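Side-chain contacts in glutamate receptor kainate-like protein (Pleurobrachia bachei, PDB 4ZDM), which probably serves as a subunit of a glycine-activated receptor ion channel, its ligand-binding domain holding glycine in a pocket between two lobes: residues 39-44 with 217-222; 110-115 with 242-247; 88-93 with 225-230; 78-83 with 103-108; 152-157 with 163-168. All coordinates share one frame; numbering follows the deposited sequence. Where two conformers were deposited one is given.

Contact 1: residues 39-44 with 217-222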
# COMPACT_ATOMS: atom_id res chain seq x y z
N GLY A 39 16.53 6.72 14.65
CA GLY A 39 17.48 7.11 13.63
C GLY A 39 17.15 8.47 13.03
O GLY A 39 16.05 8.98 13.15
N VAL A 40 18.13 9.05 12.39
CA VAL A 40 18.00 10.36 11.76
C VAL A 40 16.79 10.41 10.85
O VAL A 40 15.96 11.33 10.90
CB VAL A 40 19.28 10.72 10.96
CG1 VAL A 40 19.07 11.98 10.14
CG2 VAL A 40 20.48 10.85 11.88
N ASN A 41 16.68 9.42 9.99
CA ASN A 41 15.66 9.47 8.95
C ASN A 41 14.28 9.13 9.50
O ASN A 41 13.27 9.59 8.97
CB ASN A 41 15.99 8.52 7.80
CG ASN A 41 17.21 8.92 7.02
OD1 ASN A 41 18.11 9.62 7.51
ND2 ASN A 41 17.30 8.42 5.79
N VAL A 42 14.22 8.30 10.57
CA VAL A 42 12.98 8.00 11.25
C VAL A 42 12.43 9.28 11.84
O VAL A 42 11.24 9.55 11.73
CB VAL A 42 13.23 6.90 12.31
CG1 VAL A 42 12.00 6.66 13.14
CG2 VAL A 42 13.69 5.63 11.60
N GLU A 43 13.31 10.09 12.45
CA GLU A 43 12.86 11.36 12.98
C GLU A 43 12.47 12.36 11.88
O GLU A 43 11.45 13.07 11.98
CB GLU A 43 13.92 11.98 13.90
CG GLU A 43 14.12 11.10 15.14
CD GLU A 43 14.83 11.82 16.29
OE1 GLU A 43 15.69 11.16 16.88
OE2 GLU A 43 14.43 12.98 16.59
N ILE A 44 13.21 12.38 10.77
CA ILE A 44 12.82 13.22 9.64
C ILE A 44 11.41 12.87 9.16
O ILE A 44 10.57 13.73 8.91
CB ILE A 44 13.83 13.13 8.48
CG1 ILE A 44 15.13 13.80 8.87
CG2 ILE A 44 13.27 13.73 7.17
CD1 ILE A 44 16.25 13.63 7.85
N LEU A 217 22.45 12.32 -1.04
CA LEU A 217 21.67 11.33 -0.31
C LEU A 217 20.29 11.90 -0.15
O LEU A 217 20.16 13.01 0.38
CB LEU A 217 22.30 11.04 1.06
CG LEU A 217 23.66 10.35 0.96
CD1 LEU A 217 24.43 10.52 2.26
CD2 LEU A 217 23.48 8.89 0.69
N ALA A 218 19.26 11.19 -0.58
CA ALA A 218 17.91 11.74 -0.66
C ALA A 218 16.88 10.67 -0.47
O ALA A 218 17.21 9.49 -0.29
CB ALA A 218 17.76 12.44 -2.03
N PHE A 219 15.60 11.02 -0.53
CA PHE A 219 14.52 10.04 -0.60
C PHE A 219 14.24 9.72 -2.05
O PHE A 219 14.48 10.53 -2.95
CB PHE A 219 13.28 10.55 0.11
CG PHE A 219 13.40 10.69 1.64
CD1 PHE A 219 14.48 10.23 2.35
CD2 PHE A 219 12.33 11.24 2.32
CE1 PHE A 219 14.50 10.36 3.76
CE2 PHE A 219 12.35 11.36 3.72
CZ PHE A 219 13.41 10.92 4.42
N GLY A 220 13.69 8.53 -2.29
CA GLY A 220 13.33 8.05 -3.62
C GLY A 220 11.83 8.05 -3.85
O GLY A 220 11.10 7.62 -2.95
N LEU A 221 11.40 8.49 -5.04
CA LEU A 221 9.98 8.57 -5.38
C LEU A 221 9.79 8.11 -6.79
O LEU A 221 10.72 8.20 -7.59
CB LEU A 221 9.42 10.00 -5.30
CG LEU A 221 9.35 10.65 -3.90
CD1 LEU A 221 10.67 11.16 -3.44
CD2 LEU A 221 8.35 11.81 -3.93
N ARG A 222 8.62 7.59 -7.12
CA ARG A 222 8.32 7.32 -8.52
C ARG A 222 8.31 8.63 -9.30
O ARG A 222 7.98 9.68 -8.78
CB ARG A 222 6.97 6.58 -8.68
CG ARG A 222 7.02 5.14 -8.22
CD ARG A 222 5.67 4.45 -8.45
NE ARG A 222 4.62 4.96 -7.59
CZ ARG A 222 4.45 4.56 -6.33
NH1 ARG A 222 5.22 3.64 -5.81
NH2 ARG A 222 3.48 5.11 -5.59
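The ring of F219 points its far end at the first turn of the helix that starts at V40. It touches two side chains there, N41 and I44, one turn apart. All three residues are buried.

The apolar contact is between I44 and F219. The methyl CG2 of I44 lies 3.9 Å from CZ of F219 and approaches the ring obliquely. CG2 is the branch placed anti to the backbone N of I44, while CG1 sits beside that N (chi1 -70°). This puts the gamma methyl against the ring, while CG1 and CD1 take another course.

The second contact sets an amide against the ring. ND2 of N41 comes to the ring edge, close to its plane, 4.0 Å from CE1 of F219. The amide and ring planes are turned 56° apart, so the two groups are not stacked. The approach is van der Waals in kind. The amide spends an N-H on the carbonyl O of V92, which holds its nitrogen beside the ring edge. A buried polar atom is satisfied next to an aromatic one.

The helix backbone is regular here, with E43 N bonded to G39 O at 3.0 Å. G39 is the N-cap. A helix laid on the central sheet is characteristic of a periplasmic-binding-protein-like lobe. Helix 243-254 packs on the same helix through L247 and Y251. F219 also rests on M90 and V92 of strand 90-92 and on M235 of helix 228-240.

Contact 2: residues 110-115 with 242-247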
# COMPACT_ATOMS: atom_id res chain seq x y z
N SER A 110 17.90 16.80 -1.47
CA SER A 110 18.71 15.93 -0.66
C SER A 110 18.77 16.30 0.78
O SER A 110 18.64 17.49 1.15
CB SER A 110 20.09 15.87 -1.26
OG SER A 110 20.70 17.16 -1.26
N MET A 111 18.99 15.29 1.63
CA MET A 111 19.18 15.52 3.06
C MET A 111 20.64 15.90 3.39
O MET A 111 20.89 16.58 4.38
CB MET A 111 18.71 14.29 3.88
CG MET A 111 19.39 13.00 3.55
SD MET A 111 18.73 11.66 4.59
CE MET A 111 17.63 11.14 3.28
N MET A 112 21.60 15.47 2.59
CA MET A 112 22.99 15.77 2.80
C MET A 112 23.80 15.23 1.65
O MET A 112 23.28 14.50 0.79
CB MET A 112 23.50 15.19 4.11
CG MET A 112 23.53 13.72 4.11
SD MET A 112 23.92 13.00 5.77
CE MET A 112 22.68 13.62 6.75
N ASP A 113 25.05 15.66 1.56
CA ASP A 113 25.99 15.17 0.55
C ASP A 113 26.88 14.08 1.12
O ASP A 113 27.35 14.17 2.25
CB ASP A 113 26.86 16.32 0.02
CG ASP A 113 26.08 17.39 -0.68
OD1 ASP A 113 24.94 17.14 -1.17
OD2 ASP A 113 26.63 18.51 -0.79
N GLY A 114 27.07 13.07 0.31
CA GLY A 114 28.00 11.99 0.63
C GLY A 114 29.09 11.85 -0.39
O GLY A 114 29.24 12.63 -1.33
N GLY A 115 29.89 10.81 -0.19
CA GLY A 115 30.95 10.48 -1.11
C GLY A 115 31.48 9.08 -0.78
O GLY A 115 31.05 8.45 0.14
N GLY A 242 19.31 23.73 9.54
CA GLY A 242 20.31 22.98 10.28
C GLY A 242 19.79 21.81 11.08
O GLY A 242 20.54 21.18 11.85
N VAL A 243 18.51 21.48 10.90
CA VAL A 243 17.86 20.43 11.69
C VAL A 243 18.45 19.07 11.32
O VAL A 243 18.64 18.23 12.19
CB VAL A 243 16.34 20.48 11.51
CG1 VAL A 243 15.61 19.24 11.95
CG2 VAL A 243 15.80 21.70 12.25
N ILE A 244 18.68 18.83 10.04
CA ILE A 244 19.25 17.55 9.64
C ILE A 244 20.66 17.40 10.20
O ILE A 244 20.98 16.34 10.75
CB ILE A 244 19.25 17.41 8.13
CG1 ILE A 244 17.82 17.48 7.58
CG2 ILE A 244 19.90 16.10 7.74
CD1 ILE A 244 17.70 17.37 6.09
N SER A 245 21.49 18.45 10.12
CA SER A 245 22.80 18.41 10.74
C SER A 245 22.74 18.16 12.22
O SER A 245 23.53 17.39 12.76
CB SER A 245 23.55 19.70 10.48
OG SER A 245 23.89 19.75 9.13
N GLU A 246 21.79 18.78 12.90
CA GLU A 246 21.64 18.57 14.35
C GLU A 246 21.21 17.16 14.70
O GLU A 246 21.71 16.58 15.66
CB GLU A 246 20.64 19.57 14.93
CG GLU A 246 21.10 21.03 14.92
CD GLU A 246 19.95 22.00 15.22
OE1 GLU A 246 18.77 21.56 15.34
OE2 GLU A 246 20.23 23.22 15.32
N LEU A 247 20.31 16.57 13.90
CA LEU A 247 19.93 15.17 14.12
C LEU A 247 21.10 14.26 13.95
O LEU A 247 21.29 13.33 14.73
CB LEU A 247 18.79 14.76 13.17
CG LEU A 247 17.41 15.29 13.45
CD1 LEU A 247 16.47 15.05 12.30
CD2 LEU A 247 16.87 14.60 14.73
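I244 is the centre of this contact, and M111 and M112 meet it from segment 110-115. Its side chain lies against the backbone carbonyl of M111. The methyl CG2 is 3.5 Å from M111 O, and CD1 is 3.7 Å from the same oxygen. Both arms of the isoleucine pack on one carbonyl.

M111 adds its side-chain root. Its CB lies 3.9 Å from CD1 of I244. The outer part of the methionine, modelled in two conformers, leads away from the helix in the one described.

M112 uses its tip instead. CG stands between the backbone N and the carbonyl carbon (chi1 67°), and a bend at chi3 brings the methyl CE to within 3.9 Å of I244 CG2. The two side chains meet at a slant. With an alanine at I244, the M111 carbonyl is likely to lose its cover and the M112 methyl its partner.

G242 ends helix 228-240 in a Schellman motif and is also the N-cap of helix 243-254, so I244 sits in the first turn after a tight helix-to-helix corner. That corner packs against the start of strand 112-121, which pairs with strand 205-221. Such a pair of antiparallel strands joins the two lobes in ionotropic glutamate receptor ligand-binding domains.

Contact 3: residues 88-93 with 225-230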
# COMPACT_ATOMS: atom_id res chain seq x y z
N THR A 88 5.87 0.12 -2.07
CA THR A 88 6.08 1.34 -1.32
C THR A 88 5.82 2.55 -2.18
O THR A 88 5.73 2.45 -3.40
CB THR A 88 7.49 1.43 -0.76
OG1 THR A 88 8.39 1.26 -1.87
CG2 THR A 88 7.73 0.35 0.29
N ASP A 89 5.66 3.69 -1.54
CA ASP A 89 5.43 4.98 -2.20
C ASP A 89 6.60 5.95 -2.14
O ASP A 89 6.68 6.89 -2.95
CB ASP A 89 4.21 5.64 -1.57
CG ASP A 89 3.01 4.76 -1.63
OD1 ASP A 89 2.57 4.41 -2.77
OD2 ASP A 89 2.49 4.34 -0.57
N MET A 90 7.53 5.74 -1.20
CA MET A 90 8.70 6.57 -1.09
C MET A 90 9.76 5.79 -0.34
O MET A 90 9.41 5.07 0.60
CB MET A 90 8.37 7.92 -0.39
CG MET A 90 9.54 8.84 -0.27
SD MET A 90 9.07 10.57 0.11
CE MET A 90 8.34 10.38 1.67
N ILE A 91 11.01 5.92 -0.75
CA ILE A 91 12.13 5.27 -0.07
C ILE A 91 12.75 6.27 0.86
O ILE A 91 13.09 7.37 0.44
CB ILE A 91 13.14 4.79 -1.09
CG1 ILE A 91 12.55 3.75 -2.02
CG2 ILE A 91 14.41 4.31 -0.39
CD1 ILE A 91 13.43 3.45 -3.26
N VAL A 92 12.91 5.90 2.14
CA VAL A 92 13.36 6.86 3.17
C VAL A 92 14.63 6.46 3.88
O VAL A 92 14.95 7.07 4.92
CB VAL A 92 12.21 7.18 4.16
CG1 VAL A 92 11.00 7.77 3.40
CG2 VAL A 92 11.82 5.97 4.98
N VAL A 93 15.42 5.56 3.31
CA VAL A 93 16.84 5.45 3.65
C VAL A 93 17.55 6.68 3.13
O VAL A 93 16.93 7.52 2.43
CB VAL A 93 17.48 4.20 3.09
CG1 VAL A 93 16.75 2.92 3.62
CG2 VAL A 93 17.55 4.17 1.56
N SER A 225 5.47 11.95 -9.26
CA SER A 225 4.74 11.85 -8.01
C SER A 225 4.03 13.13 -7.67
O SER A 225 4.67 14.19 -7.65
CB SER A 225 5.69 11.50 -6.86
OG SER A 225 4.95 11.49 -5.64
N PRO A 226 2.77 13.01 -7.28
CA PRO A 226 2.06 14.23 -6.92
C PRO A 226 2.51 14.83 -5.62
O PRO A 226 2.12 15.99 -5.37
CB PRO A 226 0.60 13.77 -6.88
CG PRO A 226 0.63 12.33 -6.60
CD PRO A 226 1.90 11.81 -7.27
N PHE A 227 3.25 14.12 -4.78
CA PHE A 227 3.64 14.69 -3.50
C PHE A 227 5.13 15.06 -3.45
O PHE A 227 5.62 15.52 -2.43
CB PHE A 227 3.22 13.77 -2.32
CG PHE A 227 3.72 12.36 -2.41
CD1 PHE A 227 4.99 12.02 -1.98
CD2 PHE A 227 2.93 11.38 -2.92
CE1 PHE A 227 5.46 10.74 -2.06
CE2 PHE A 227 3.38 10.07 -2.97
CZ PHE A 227 4.64 9.76 -2.57
N LYS A 228 5.85 14.96 -4.58
CA LYS A 228 7.26 15.34 -4.59
C LYS A 228 7.50 16.79 -4.18
O LYS A 228 8.40 17.06 -3.40
CB LYS A 228 7.91 15.11 -5.96
CG LYS A 228 9.42 15.38 -5.93
CD LYS A 228 10.07 14.96 -7.20
CE LYS A 228 11.57 15.10 -7.10
NZ LYS A 228 12.04 16.51 -6.97
N ASN A 229 6.73 17.74 -4.70
CA ASN A 229 7.01 19.11 -4.37
C ASN A 229 6.84 19.40 -2.89
O ASN A 229 7.61 20.17 -2.32
CB ASN A 229 6.11 20.06 -5.20
CG ASN A 229 6.45 20.05 -6.68
OD1 ASN A 229 7.56 19.72 -7.08
ND2 ASN A 229 5.47 20.43 -7.50
N LEU A 230 5.85 18.78 -2.23
CA LEU A 230 5.66 18.97 -0.80
C LEU A 230 6.78 18.35 0.02
O LEU A 230 7.24 18.92 1.02
CB LEU A 230 4.29 18.42 -0.35
CG LEU A 230 3.07 19.22 -0.84
CD1 LEU A 230 1.82 18.44 -0.45
CD2 LEU A 230 3.04 20.57 -0.22
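F227 reaches the carbonyl of D89 and the side chain of M90 with the edge of its ring. It is the N-cap of helix 228-240 and lies in a type I beta turn from S225 to K228, which carries an ST turn as well.

The tight part is the ring tip. CZ of F227 lies 3.5 Å from D89 O, and the oxygen is in the ring plane. The oxygen faces the ring's C-H rim and leaves the pi cloud aside. SD of M90 also stands at the edge, 4.2 Å from CE1 of F227, a looser contact. CG of F227 sits between its backbone N and carbonyl carbon (chi1 55°), a setting that sends the ring across to strand 90-92. The ring is buried; L10 of strand 8-13 and L221 also touch it.

The carboxylate of D89 is engaged by the backbone N of R11 and by a salt bridge to R222.

The outer side is the turn itself. P226 and N229 are exposed and make no contact with segment 88-93. S225 is partly exposed. Its OG accepts from F227 N at 3.2 Å with an angle of 158°, and this sets it over the centre of the ring face, 3.2 Å above the plane.

Contact 4: residues 78-83 with 103-108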
# COMPACT_ATOMS: atom_id res chain seq x y z
N GLY A 78 15.66 -4.86 -4.44
CA GLY A 78 15.76 -4.05 -3.24
C GLY A 78 14.66 -3.02 -3.08
O GLY A 78 13.50 -3.20 -3.50
N LEU A 79 15.03 -1.92 -2.45
CA LEU A 79 14.09 -0.85 -2.18
C LEU A 79 13.50 -0.28 -3.47
O LEU A 79 12.34 0.09 -3.53
CB LEU A 79 14.77 0.28 -1.44
CG LEU A 79 15.25 -0.02 -0.02
CD1 LEU A 79 16.33 0.96 0.44
CD2 LEU A 79 14.08 0.03 0.91
N ILE A 80 14.34 -0.17 -4.49
CA ILE A 80 13.89 0.43 -5.75
C ILE A 80 12.88 -0.46 -6.43
O ILE A 80 11.89 0.08 -6.96
CB ILE A 80 15.12 0.79 -6.62
CG1 ILE A 80 15.97 1.83 -5.86
CG2 ILE A 80 14.70 1.31 -8.01
CD1 ILE A 80 17.20 2.27 -6.54
N ARG A 81 13.05 -1.78 -6.42
CA ARG A 81 12.02 -2.63 -7.01
C ARG A 81 10.68 -2.53 -6.24
O ARG A 81 9.61 -2.49 -6.85
CB ARG A 81 12.52 -4.08 -7.06
CG ARG A 81 11.52 -5.06 -7.64
CD ARG A 81 11.07 -4.65 -9.03
NE ARG A 81 10.36 -5.72 -9.72
CZ ARG A 81 10.96 -6.70 -10.40
NH1 ARG A 81 12.28 -6.76 -10.49
NH2 ARG A 81 10.22 -7.62 -10.99
N ASP A 82 10.72 -2.40 -4.91
CA ASP A 82 9.48 -2.26 -4.16
C ASP A 82 8.78 -0.96 -4.53
O ASP A 82 7.54 -0.88 -4.60
CB ASP A 82 9.72 -2.31 -2.64
CG ASP A 82 9.78 -3.72 -2.09
OD1 ASP A 82 9.76 -4.71 -2.88
OD2 ASP A 82 9.94 -3.82 -0.82
N LEU A 83 9.52 0.12 -4.70
CA LEU A 83 8.98 1.42 -5.11
C LEU A 83 8.36 1.36 -6.52
O LEU A 83 7.23 1.80 -6.74
CB LEU A 83 10.07 2.48 -5.03
CG LEU A 83 9.68 3.88 -5.48
CD1 LEU A 83 8.67 4.52 -4.53
CD2 LEU A 83 10.89 4.76 -5.60
N ALA A 103 17.59 7.51 -13.88
CA ALA A 103 16.91 7.22 -15.14
C ALA A 103 15.51 6.68 -14.92
O ALA A 103 14.63 6.84 -15.75
CB ALA A 103 17.72 6.22 -15.94
N ASP A 104 15.32 5.99 -13.81
CA ASP A 104 14.11 5.22 -13.59
C ASP A 104 13.25 5.68 -12.38
O ASP A 104 12.06 5.40 -12.37
CB ASP A 104 14.44 3.75 -13.41
CG ASP A 104 14.98 3.10 -14.67
OD1 ASP A 104 14.67 3.60 -15.79
OD2 ASP A 104 15.69 2.08 -14.54
N ILE A 105 13.82 6.37 -11.38
CA ILE A 105 13.08 6.98 -10.27
C ILE A 105 13.54 8.42 -10.11
O ILE A 105 14.55 8.83 -10.67
CB ILE A 105 13.28 6.21 -8.96
CG1 ILE A 105 14.74 6.23 -8.49
CG2 ILE A 105 12.78 4.77 -9.14
CD1 ILE A 105 14.88 5.83 -6.99
N ASP A 106 12.76 9.16 -9.35
CA ASP A 106 13.13 10.52 -8.93
C ASP A 106 13.73 10.51 -7.54
O ASP A 106 13.49 9.58 -6.73
CB ASP A 106 11.92 11.45 -8.91
CG ASP A 106 11.57 12.06 -10.28
OD1 ASP A 106 12.33 11.89 -11.26
OD2 ASP A 106 10.53 12.74 -10.30
N PHE A 107 14.51 11.53 -7.27
CA PHE A 107 15.08 11.79 -5.95
C PHE A 107 14.54 13.10 -5.44
O PHE A 107 14.43 14.09 -6.19
CB PHE A 107 16.61 11.82 -6.03
CG PHE A 107 17.19 10.48 -6.23
CD1 PHE A 107 17.30 9.94 -7.50
CD2 PHE A 107 17.58 9.72 -5.17
CE1 PHE A 107 17.83 8.67 -7.69
CE2 PHE A 107 18.11 8.46 -5.34
CZ PHE A 107 18.22 7.92 -6.62
N SER A 108 14.23 13.09 -4.16
CA SER A 108 13.88 14.34 -3.49
C SER A 108 15.06 15.27 -3.44
O SER A 108 16.20 14.89 -3.68
CB SER A 108 13.39 14.08 -2.05
OG SER A 108 14.45 13.71 -1.16
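I105 sets its methyl CG2 against two side chains of helix 78-84, I80 and L83. The three residues are buried, and the contact between the segments is wholly apolar.

CG2 of I105 is 4.0 Å from CD2 of L83 and 4.1 Å from CG2 of I80. One methyl meets two neighbours that lie three residues apart on the same helix face. I80 and I105 cross at about a right angle, gamma methyl to gamma methyl. L83 reaches over with a delta methyl. Its CG is placed anti to the backbone N (chi1 178°), which extends the leucine from the helix toward I105. I105 itself holds CG1 between the backbone N and the carbonyl carbon (chi1 64°). This leaves CG2 anti to the carbonyl carbon, on the side of the helix.

The contact belongs to the lobe of a periplasmic-binding-protein-like fold in which helices cover a central sheet. I91 of strand 90-92 touches both I80 and L83. I80 also touches R101, a residue of the glycine pocket, and F107 packs on R101 too. I80 is therefore probably a second-shell residue behind the glycine site.

Polar bonds frame the apolar patch. OD2 of D104 is bonded to NE1 of W76. The carbonyl O of L83 receives NH1 of R222. D106 pairs through its backbone with L221, and S108 with F219, which ties the chain on beyond I105 to strand 205-221. Inside the helix, L83 N is bonded to L79 O at 3.1 Å.

Contact 5: residues 152-157 with 163-168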
# COMPACT_ATOMS: atom_id res chain seq x y z
N LEU A 152 28.08 3.06 -8.79
CA LEU A 152 28.92 4.17 -9.24
C LEU A 152 30.20 3.80 -9.90
O LEU A 152 30.59 4.36 -10.92
CB LEU A 152 29.33 5.08 -8.07
CG LEU A 152 28.29 6.04 -7.60
CD1 LEU A 152 28.89 6.86 -6.44
CD2 LEU A 152 27.75 6.96 -8.73
N LEU A 153 30.90 2.89 -9.27
CA LEU A 153 32.21 2.53 -9.75
C LEU A 153 32.06 1.79 -11.08
O LEU A 153 32.80 2.07 -11.99
CB LEU A 153 32.95 1.68 -8.74
CG LEU A 153 33.31 2.40 -7.45
CD1 LEU A 153 33.70 1.36 -6.44
CD2 LEU A 153 34.43 3.39 -7.66
N ALA A 154 31.03 0.95 -11.22
CA ALA A 154 30.86 0.15 -12.44
C ALA A 154 30.34 0.98 -13.58
O ALA A 154 30.58 0.63 -14.75
CB ALA A 154 29.93 -1.01 -12.18
N SER A 155 29.65 2.08 -13.30
CA SER A 155 29.08 2.91 -14.36
C SER A 155 29.95 4.12 -14.69
O SER A 155 29.61 4.90 -15.58
CB SER A 155 27.67 3.36 -13.97
OG SER A 155 27.65 4.18 -12.82
N ASN A 156 31.07 4.27 -14.00
CA ASN A 156 31.85 5.50 -14.12
C ASN A 156 32.57 5.59 -15.44
O ASN A 156 32.89 4.58 -16.06
CB ASN A 156 32.84 5.65 -12.98
CG ASN A 156 33.36 7.07 -12.84
OD1 ASN A 156 34.48 7.35 -13.25
ND2 ASN A 156 32.53 7.99 -12.30
N GLN A 157 32.82 6.83 -15.86
CA GLN A 157 33.51 7.07 -17.12
C GLN A 157 34.93 6.57 -17.03
O GLN A 157 35.51 6.18 -18.03
CB GLN A 157 33.49 8.56 -17.47
CG GLN A 157 34.23 9.46 -16.46
CD GLN A 157 34.24 10.95 -16.88
OE1 GLN A 157 34.68 11.29 -17.98
NE2 GLN A 157 33.75 11.82 -16.01
N ARG A 163 37.41 -1.00 -13.06
CA ARG A 163 38.24 -2.15 -12.72
C ARG A 163 38.19 -2.41 -11.21
O ARG A 163 38.17 -3.56 -10.78
CB ARG A 163 39.68 -1.92 -13.20
CG ARG A 163 40.66 -3.06 -12.94
CD ARG A 163 40.87 -3.96 -14.17
NE ARG A 163 41.58 -5.14 -13.75
CZ ARG A 163 42.87 -5.38 -13.99
NH1 ARG A 163 43.58 -4.52 -14.68
NH2 ARG A 163 43.43 -6.47 -13.54
N ILE A 164 38.21 -1.35 -10.43
CA ILE A 164 38.00 -1.50 -8.98
C ILE A 164 36.70 -2.28 -8.69
O ILE A 164 36.68 -3.17 -7.84
CB ILE A 164 38.00 -0.11 -8.32
CG1 ILE A 164 39.39 0.52 -8.34
CG2 ILE A 164 37.44 -0.23 -6.88
CD1 ILE A 164 40.35 -0.06 -7.32
N ALA A 165 35.58 -1.95 -9.35
CA ALA A 165 34.34 -2.64 -9.05
C ALA A 165 34.41 -4.07 -9.52
O ALA A 165 33.91 -4.97 -8.85
CB ALA A 165 33.18 -1.93 -9.69
N GLU A 166 35.00 -4.26 -10.70
CA GLU A 166 35.12 -5.57 -11.35
C GLU A 166 35.84 -6.56 -10.44
O GLU A 166 35.36 -7.65 -10.20
CB GLU A 166 35.89 -5.42 -12.68
CG GLU A 166 36.23 -6.71 -13.42
CD GLU A 166 37.17 -6.50 -14.66
OE1 GLU A 166 37.21 -5.38 -15.25
OE2 GLU A 166 37.89 -7.46 -15.02
N ASP A 167 36.96 -6.13 -9.91
CA ASP A 167 37.83 -7.03 -9.14
C ASP A 167 37.55 -7.02 -7.63
O ASP A 167 38.15 -7.77 -6.86
CB ASP A 167 39.27 -6.67 -9.39
CG ASP A 167 39.71 -7.05 -10.81
OD1 ASP A 167 39.04 -7.88 -11.44
OD2 ASP A 167 40.71 -6.51 -11.27
N ALA A 168 36.63 -6.18 -7.19
CA ALA A 168 36.26 -6.19 -5.79
C ALA A 168 35.56 -7.47 -5.35
O ALA A 168 34.77 -8.05 -6.11
CB ALA A 168 35.33 -5.02 -5.50
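L153 and A165 meet where two consecutive helices come close, with the CA atoms of A154 and A165 5.6 Å apart. The small alanines allow this.

The L153 side chain starts at CB, which lies 3.7 Å from CB of A165. CG is set anti to the carbonyl carbon (chi1 -67°) and passes the alanine without touching it. From there CD1 goes on to I164 and stops 4.1 Å from its CG2, the two side chains running obliquely to each other. The other methyl, CD2, makes no close contact with segment 163-168. The leucine spans two adjoining residues of the second helix, one with its root and one with a tip.

A165 is shared. Its CB is also 3.9 Å from the backbone N of A154 and 4.2 Å from CB of A154. This side of the contact is the outer one, since A154 is exposed.

R163 and D167 form a salt bridge within their own helix, one turn apart. NE of R163 is 3.0 Å from OD2 of D167, on the syn side but tilted out of the carboxylate plane.

Helix 148-155 begins at N148, which lines the glycine pocket. L153 also packs on F212 of strand 205-221 and on Y161. The carbonyl of I164 is bonded to W141 of strand 140-144, so both consecutive helices lie on the sheet of what is probably the second lobe of the bilobed ligand-binding domain.

Contacts 1 to 4 are joined through strand 205-221, which pairs with strands 90-92, 106-107 and 112-121. The centres of contacts 1 and 3 are about 9 Å apart, and those of contacts 1 and 2 about 10 Å. Contact 2 lies to one side, its centre about 20 Å from that of contact 4. Along the chain, contacts 1, 2 and 3 cross one another, so the C-terminal helices return to the lobe begun by the N-terminal part. Contact 4 is nested within contact 1. Contact 5 touches none of the others. Its centre is about 26 Å from that of contact 1, probably in the other lobe, and it is nested inside the loops closed by contacts 1, 2 and 3. Glycine is bound between the two lobes.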